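Local atomic coordinates of NAD-dependent epimerase/dehydratase (Bacteroides thetaiotaomicron, PDB entry 3DHN), a protein that probably binds NAD or NADP through a Rossmann-type domain and may act as an oxidoreductase on an as yet unassigned substrate. Residues D59-C62 with E63-G67; E143-L146 with N147-K151; E195-A198 with A199-D203. All blocks are in the same frame, centred on the assembly; numbering follows the deposited sequence.

Contact 1: residues D59-C62 with E63-G67; sequences DEVC and EVCKG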
loop_
_atom_site.group_PDB
_atom_site.type_symbol
_atom_site.label_atom_id
_atom_site.label_comp_id
_atom_site.label_asym_id
_atom_site.label_seq_id
_atom_site.Cartn_x
_atom_site.Cartn_y
_atom_site.Cartn_z
ATOM N N ASP A 59 -11.267 15.860 8.059
ATOM C CA ASP A 59 -10.617 16.636 9.111
ATOM C C ASP A 59 -9.744 15.805 10.036
ATOM O O ASP A 59 -8.713 16.285 10.506
ATOM C CB ASP A 59 -11.659 17.402 9.932
ATOM C CG ASP A 59 -12.505 18.329 9.079
ATOM O OD1 ASP A 59 -12.002 18.806 8.037
ATOM O OD2 ASP A 59 -13.669 18.590 9.454
ATOM N N GLU A 60 -10.145 14.564 10.306
ATOM C CA GLU A 60 -9.352 13.706 11.182
ATOM C C GLU A 60 -8.088 13.197 10.481
ATOM O O GLU A 60 -7.023 13.115 11.097
ATOM C CB GLU A 60 -10.200 12.541 11.706
ATOM C CG GLU A 60 -11.189 12.963 12.793
ATOM C CD GLU A 60 -11.928 11.790 13.410
ATOM O OE1 GLU A 60 -11.257 10.858 13.908
ATOM O OE2 GLU A 60 -13.179 11.803 13.403
ATOM N N VAL A 61 -8.199 12.869 9.198
ATOM C CA VAL A 61 -7.036 12.410 8.442
ATOM C C VAL A 61 -6.031 13.558 8.309
ATOM O O VAL A 61 -4.824 13.361 8.452
ATOM C CB VAL A 61 -7.425 11.937 7.025
ATOM C CG1 VAL A 61 -6.163 11.608 6.224
ATOM C CG2 VAL A 61 -8.332 10.714 7.112
ATOM N N CYS A 62 -6.533 14.759 8.035
ATOM C CA CYS A 62 -5.673 15.935 7.889
ATOM C C CYS A 62 -4.894 16.241 9.167
ATOM O O CYS A 62 -3.689 16.500 9.137
ATOM C CB CYS A 62 -6.520 17.159 7.514
ATOM S SG CYS A 62 -5.628 18.747 7.441
ATOM N N GLU A 63 -5.597 16.198 10.292
ATOM C CA GLU A 63 -5.009 16.509 11.588
ATOM C C GLU A 63 -3.857 15.609 12.027
ATOM O O GLU A 63 -2.828 16.108 12.491
ATOM C CB GLU A 63 -6.113 16.504 12.653
ATOM C CG GLU A 63 -5.771 17.240 13.952
ATOM C CD GLU A 63 -5.409 18.702 13.731
ATOM O OE1 GLU A 63 -6.041 19.351 12.868
ATOM O OE2 GLU A 63 -4.502 19.203 14.430
ATOM N N VAL A 64 -4.021 14.294 11.879
ATOM C CA VAL A 64 -2.981 13.349 12.295
ATOM C C VAL A 64 -1.749 13.310 11.388
ATOM O O VAL A 64 -0.679 12.871 11.814
ATOM C CB VAL A 64 -3.543 11.909 12.417
ATOM C CG1 VAL A 64 -3.860 11.336 11.042
ATOM C CG2 VAL A 64 -2.543 11.028 13.144
ATOM N N CYS A 65 -1.886 13.773 10.148
ATOM C CA CYS A 65 -0.765 13.763 9.210
ATOM C C CYS A 65 0.083 15.037 9.223
ATOM O O CYS A 65 1.158 15.074 8.621
ATOM C CB CYS A 65 -1.274 13.506 7.788
ATOM S SG CYS A 65 -2.032 11.878 7.547
ATOM N N LYS A 66 -0.394 16.079 9.900
ATOM C CA LYS A 66 0.352 17.336 9.976
ATOM C C LYS A 66 1.772 17.131 10.500
ATOM O O LYS A 66 1.975 16.480 11.526
ATOM C CB LYS A 66 -0.363 18.342 10.891
ATOM C CG LYS A 66 -1.565 19.047 10.281
ATOM C CD LYS A 66 -2.232 19.962 11.308
ATOM C CE LYS A 66 -3.488 20.623 10.753
ATOM N NZ LYS A 66 -4.200 21.407 11.806
ATOM N N GLY A 67 2.746 17.689 9.790
ATOM C CA GLY A 67 4.132 17.589 10.215
ATOM C C GLY A 67 4.930 16.411 9.688
ATOM O O GLY A 67 6.165 16.419 9.722
#
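A first torsion of -64° turns the thiol of C65 back beside its own backbone N, and this sets SG 3.3 Å from V61 O and 4.3 Å from V61 CG1. V64 takes the less usual rotamer, with CG1 lying between the backbone N and the carbonyl carbon (chi1 71°), and that methyl comes within 3.4 Å of the same V61 O. Two side chains from the next turn therefore converge on one carbonyl: the sulfur four residues on and the methyl three. V61 and C65 are buried and make the apolar side of this turn. The backbone is a helix growing slacker as it goes. E63 N gives D59 O a sound bond of 3.1 Å, while the bonds from V64 N to E60 O and from C65 N to V61 O are weak. C62 O is approached by both C65 N and K66 N, again weakly. This is the last part of helix 58-65, which carries the chain of the Rossmann fold from edge strand 48-51 to strand 70-73 of the central sheet. Just before the helix, S57 OG accepts from E60 N, and E60 OE1 accepts from D54 N. On the exposed side K66 reaches back with a fully extended chain, and E63 meets it by bending at chi2. K66 NZ forms a salt bridge of 3.0 Å with E63 OE1, arriving on the syn side and somewhat out of the carboxylate plane. Near its root the lysine chain brushes C62 O, CG lying 3.5 Å away.

Contact 2: residues E143-L146 with N147-K151; sequences EFYL and NFLMK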
loop_
_atom_site.group_PDB
_atom_site.type_symbol
_atom_site.label_atom_id
_atom_site.label_comp_id
_atom_site.label_asym_id
_atom_site.label_seq_id
_atom_site.Cartn_x
_atom_site.Cartn_y
_atom_site.Cartn_z
ATOM N N GLU A 143 -10.242 0.673 -9.729
ATOM C CA GLU A 143 -10.928 1.833 -10.283
ATOM C C GLU A 143 -10.434 3.134 -9.663
ATOM O O GLU A 143 -10.397 4.174 -10.323
ATOM C CB GLU A 143 -12.439 1.705 -10.086
ATOM C CG GLU A 143 -13.230 1.977 -11.354
ATOM C CD GLU A 143 -13.217 0.798 -12.315
ATOM O OE1 GLU A 143 -14.156 -0.030 -12.258
ATOM O OE2 GLU A 143 -12.264 0.689 -13.118
ATOM N N PHE A 144 -10.059 3.087 -8.391
ATOM C CA PHE A 144 -9.555 4.285 -7.733
ATOM C C PHE A 144 -8.276 4.761 -8.416
ATOM O O PHE A 144 -8.128 5.939 -8.713
ATOM C CB PHE A 144 -9.260 4.018 -6.258
ATOM C CG PHE A 144 -8.721 5.214 -5.538
ATOM C CD1 PHE A 144 -9.522 6.340 -5.345
ATOM C CD2 PHE A 144 -7.406 5.240 -5.091
ATOM C CE1 PHE A 144 -9.016 7.474 -4.721
ATOM C CE2 PHE A 144 -6.889 6.375 -4.465
ATOM C CZ PHE A 144 -7.696 7.493 -4.283
ATOM N N TYR A 145 -7.355 3.832 -8.658
ATOM C CA TYR A 145 -6.086 4.145 -9.306
ATOM C C TYR A 145 -6.320 4.664 -10.719
ATOM O O TYR A 145 -5.864 5.749 -11.084
ATOM C CB TYR A 145 -5.200 2.888 -9.347
ATOM C CG TYR A 145 -4.083 2.904 -10.381
ATOM C CD1 TYR A 145 -3.047 3.835 -10.304
ATOM C CD2 TYR A 145 -4.078 1.997 -11.446
ATOM C CE1 TYR A 145 -2.034 3.872 -11.266
ATOM C CE2 TYR A 145 -3.064 2.020 -12.416
ATOM C CZ TYR A 145 -2.050 2.966 -12.318
ATOM O OH TYR A 145 -1.060 3.022 -13.270
ATOM N N LEU A 146 -7.054 3.885 -11.500
ATOM C CA LEU A 146 -7.342 4.217 -12.892
ATOM C C LEU A 146 -8.120 5.509 -13.127
ATOM O O LEU A 146 -7.797 6.275 -14.039
ATOM C CB LEU A 146 -8.109 3.058 -13.533
ATOM C CG LEU A 146 -7.472 2.150 -14.589
ATOM C CD1 LEU A 146 -5.954 2.137 -14.476
ATOM C CD2 LEU A 146 -8.058 0.754 -14.431
ATOM N N ASN A 147 -9.142 5.756 -12.313
ATOM C CA ASN A 147 -9.973 6.939 -12.512
ATOM C C ASN A 147 -9.700 8.139 -11.614
ATOM O O ASN A 147 -10.253 9.216 -11.842
ATOM C CB ASN A 147 -11.453 6.547 -12.420
ATOM C CG ASN A 147 -11.843 5.471 -13.436
ATOM O OD1 ASN A 147 -11.460 5.532 -14.608
ATOM N ND2 ASN A 147 -12.620 4.489 -12.989
ATOM N N PHE A 148 -8.861 7.967 -10.597
ATOM C CA PHE A 148 -8.543 9.077 -9.711
ATOM C C PHE A 148 -7.050 9.351 -9.581
ATOM O O PHE A 148 -6.602 10.470 -9.834
ATOM C CB PHE A 148 -9.143 8.858 -8.319
ATOM C CG PHE A 148 -10.641 8.967 -8.283
ATOM C CD1 PHE A 148 -11.440 7.847 -8.497
ATOM C CD2 PHE A 148 -11.255 10.197 -8.056
ATOM C CE1 PHE A 148 -12.832 7.947 -8.482
ATOM C CE2 PHE A 148 -12.650 10.311 -8.039
ATOM C CZ PHE A 148 -13.438 9.185 -8.251
ATOM N N LEU A 149 -6.277 8.341 -9.197
ATOM C CA LEU A 149 -4.841 8.537 -9.039
ATOM C C LEU A 149 -4.150 8.973 -10.319
ATOM O O LEU A 149 -3.272 9.833 -10.291
ATOM C CB LEU A 149 -4.169 7.266 -8.506
ATOM C CG LEU A 149 -4.281 7.016 -6.995
ATOM C CD1 LEU A 149 -3.404 5.826 -6.617
ATOM C CD2 LEU A 149 -3.834 8.255 -6.221
HETATM N N MSE A 150 -4.555 8.396 -11.444
HETATM C CA MSE A 150 -3.942 8.728 -12.724
HETATM C C MSE A 150 -4.079 10.183 -13.148
HETATM O O MSE A 150 -3.405 10.618 -14.077
HETATM C CB MSE A 150 -4.486 7.817 -13.829
HETATM C CG MSE A 150 -3.867 6.428 -13.844
HETATM SE SE MSE A 150 -1.927 6.476 -14.044
HETATM C CE MSE A 150 -1.806 6.521 -15.981
ATOM N N LYS A 151 -4.933 10.941 -12.469
ATOM C CA LYS A 151 -5.119 12.348 -12.815
ATOM C C LYS A 151 -4.577 13.297 -11.754
ATOM O O LYS A 151 -4.592 14.509 -11.941
ATOM C CB LYS A 151 -6.603 12.636 -13.044
ATOM C CG LYS A 151 -7.178 11.929 -14.260
ATOM C CD LYS A 151 -8.686 12.090 -14.317
ATOM C CE LYS A 151 -9.308 11.051 -15.226
ATOM N NZ LYS A 151 -10.641 10.657 -14.704
#
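The rings of F144 and F148 lie nearly parallel, their planes 20° apart, but displaced, so little of one ring lies over the other, with centroids 5.8 Å apart. F144 O sits at the edge of the F148 ring, in its plane. One face of Y145 carries M150 CG near the rim, and the selenium of this selenomethionine, 4.6 Å from the ring centroid, makes an oblique Met-aromatic contact. With CG anti to the backbone N (chi1 179°), F144 leaves the backbone pointing away from the next turn, yet its ring comes back: CE2 is 3.7 Å from L149 CG and CE1 3.9 Å from F148 CB. With alanine in place of F144, L149 and F148 would probably lose their shared apolar neighbour, and a gap would be likely beside Y92. The backbone widens here into a pi-type turn: F144 O takes both F148 N (2.9 Å) and L149 N (3.1 Å), and M150 N bonds to Y145 O. The turn belongs to the end region of helix 135-149: F144, F148 and L149 touch helix 87-101, while Y145 and L149 rest on strand 156-161, where the Y145 ring meets F159 in a near-parallel plane.

Contact 3: residues E195-A198 with A199-D203; sequences EDYA and AAMID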
loop_
_atom_site.group_PDB
_atom_site.type_symbol
_atom_site.label_atom_id
_atom_site.label_comp_id
_atom_site.label_asym_id
_atom_site.label_seq_id
_atom_site.Cartn_x
_atom_site.Cartn_y
_atom_site.Cartn_z
ATOM N N GLU A 195 6.181 -10.047 3.930
ATOM C CA GLU A 195 7.414 -9.478 4.457
ATOM C C GLU A 195 8.275 -8.838 3.355
ATOM O O GLU A 195 8.807 -7.739 3.538
ATOM C CB GLU A 195 8.216 -10.555 5.197
ATOM C CG GLU A 195 7.557 -11.086 6.475
ATOM C CD GLU A 195 6.307 -11.912 6.211
ATOM O OE1 GLU A 195 6.195 -12.498 5.113
ATOM O OE2 GLU A 195 5.444 -11.997 7.115
ATOM N N ASP A 196 8.408 -9.510 2.213
ATOM C CA ASP A 196 9.206 -8.935 1.122
ATOM C C ASP A 196 8.527 -7.722 0.499
ATOM O O ASP A 196 9.205 -6.793 0.036
ATOM C CB ASP A 196 9.527 -9.978 0.044
ATOM C CG ASP A 196 10.835 -10.712 0.314
ATOM O OD1 ASP A 196 11.775 -10.070 0.839
ATOM O OD2 ASP A 196 10.937 -11.922 -0.007
ATOM N N TYR A 197 7.193 -7.721 0.489
ATOM C CA TYR A 197 6.449 -6.583 -0.048
ATOM C C TYR A 197 6.691 -5.360 0.842
ATOM O O TYR A 197 6.833 -4.233 0.354
ATOM C CB TYR A 197 4.947 -6.907 -0.116
ATOM C CG TYR A 197 4.075 -5.719 -0.461
ATOM C CD1 TYR A 197 3.675 -4.806 0.519
ATOM C CD2 TYR A 197 3.673 -5.494 -1.780
ATOM C CE1 TYR A 197 2.891 -3.692 0.189
ATOM C CE2 TYR A 197 2.896 -4.394 -2.122
ATOM C CZ TYR A 197 2.501 -3.496 -1.135
ATOM O OH TYR A 197 1.707 -2.420 -1.478
ATOM N N ALA A 198 6.744 -5.578 2.151
ATOM C CA ALA A 198 6.976 -4.474 3.080
ATOM C C ALA A 198 8.394 -3.932 2.944
ATOM O O ALA A 198 8.611 -2.716 2.970
ATOM C CB ALA A 198 6.730 -4.930 4.515
ATOM N N ALA A 199 9.362 -4.834 2.810
ATOM C CA ALA A 199 10.753 -4.423 2.677
ATOM C C ALA A 199 10.919 -3.520 1.468
ATOM O O ALA A 199 11.661 -2.534 1.517
ATOM C CB ALA A 199 11.657 -5.639 2.542
ATOM N N ALA A 200 10.225 -3.856 0.382
ATOM C CA ALA A 200 10.300 -3.067 -0.843
ATOM C C ALA A 200 9.649 -1.692 -0.664
ATOM O O ALA A 200 10.178 -0.676 -1.131
ATOM C CB ALA A 200 9.642 -3.819 -1.984
HETATM N N MSE A 201 8.506 -1.661 0.017
HETATM C CA MSE A 201 7.794 -0.409 0.266
HETATM C C MSE A 201 8.654 0.569 1.072
HETATM O O MSE A 201 8.693 1.759 0.766
HETATM C CB MSE A 201 6.483 -0.677 1.012
HETATM C CG MSE A 201 5.679 0.573 1.330
HETATM SE SE MSE A 201 4.949 1.472 -0.239
HETATM C CE MSE A 201 3.073 1.008 -0.003
ATOM N N ILE A 202 9.326 0.085 2.111
ATOM C CA ILE A 202 10.172 0.978 2.900
ATOM C C ILE A 202 11.419 1.394 2.108
ATOM O O ILE A 202 11.967 2.467 2.333
ATOM C CB ILE A 202 10.561 0.353 4.258
ATOM C CG1 ILE A 202 9.290 0.027 5.050
ATOM C CG2 ILE A 202 11.385 1.361 5.090
ATOM C CD1 ILE A 202 8.301 1.197 5.135
ATOM N N ASP A 203 11.857 0.548 1.177
ATOM C CA ASP A 203 12.998 0.886 0.317
ATOM C C ASP A 203 12.614 2.100 -0.550
ATOM O O ASP A 203 13.429 3.006 -0.762
ATOM C CB ASP A 203 13.346 -0.277 -0.616
ATOM C CG ASP A 203 14.236 -1.313 0.037
ATOM O OD1 ASP A 203 14.568 -1.158 1.235
ATOM O OD2 ASP A 203 14.604 -2.282 -0.656
#
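A198 and I202 meet one turn apart on helix 194-206, which packs against the central sheet of the Rossmann fold alongside helix 14-25. The tight part is the side formed by Y197, A198 and M201. Y197 and M201 lie side by side and point the same way. Both have CG anti to the backbone N (chi1 171° for Y197), while the selenomethionine chain then bends at chi2 and chi3, ending with CE 4.0 Å from Y197 OH. That hydroxyl is satisfied by F160 O, and the Y197 ring stacks on the ring of F160; M201 also touches L108 and V110 on strand 106-110. With no more than a methyl at A198, the helix backbone can lie close to A19 and L20 of helix 14-25.

Packing is looser at the two ends, where E195 and D203 are partly exposed and polar bonds take over. E195 OE1 accepts from G169 N, and D203 OD1 forms a salt bridge with R27, which also bonds to A199 O.

Along the whole stretch the backbone is regular: A199 N to E195 O is 3.0 Å, and A200 N to D196 O and M201 N to Y197 O are both 3.1 Å. The straightest bond comes last: I202 N meets A198 O at 3.0 Å with an N-H...O angle of 165°, while I202 CG1 rests 3.5 Å from that same oxygen.

In the fold
All three contacts are local stretches of helix in one Rossmann-type domain, each on a different helix, and none touches another. Contact 3 is the core one: buried, its centre about 10 Å from the centre of the chain and opposite contact 2 across that centre. Its helix is regular, with alanines beside a tyrosine and a selenomethionine and polar ends matched by outside partners. Contacts 1 and 2, their centres about 19 and 15 Å out, are partly buried, and each pairs an apolar inner side with an exposed outer one. Their backbones depart from regularity differently: weak bonds in 59-67, a pi-type turn in 143-151. Contact 2 relies on rings, contact 1 on a surface salt bridge.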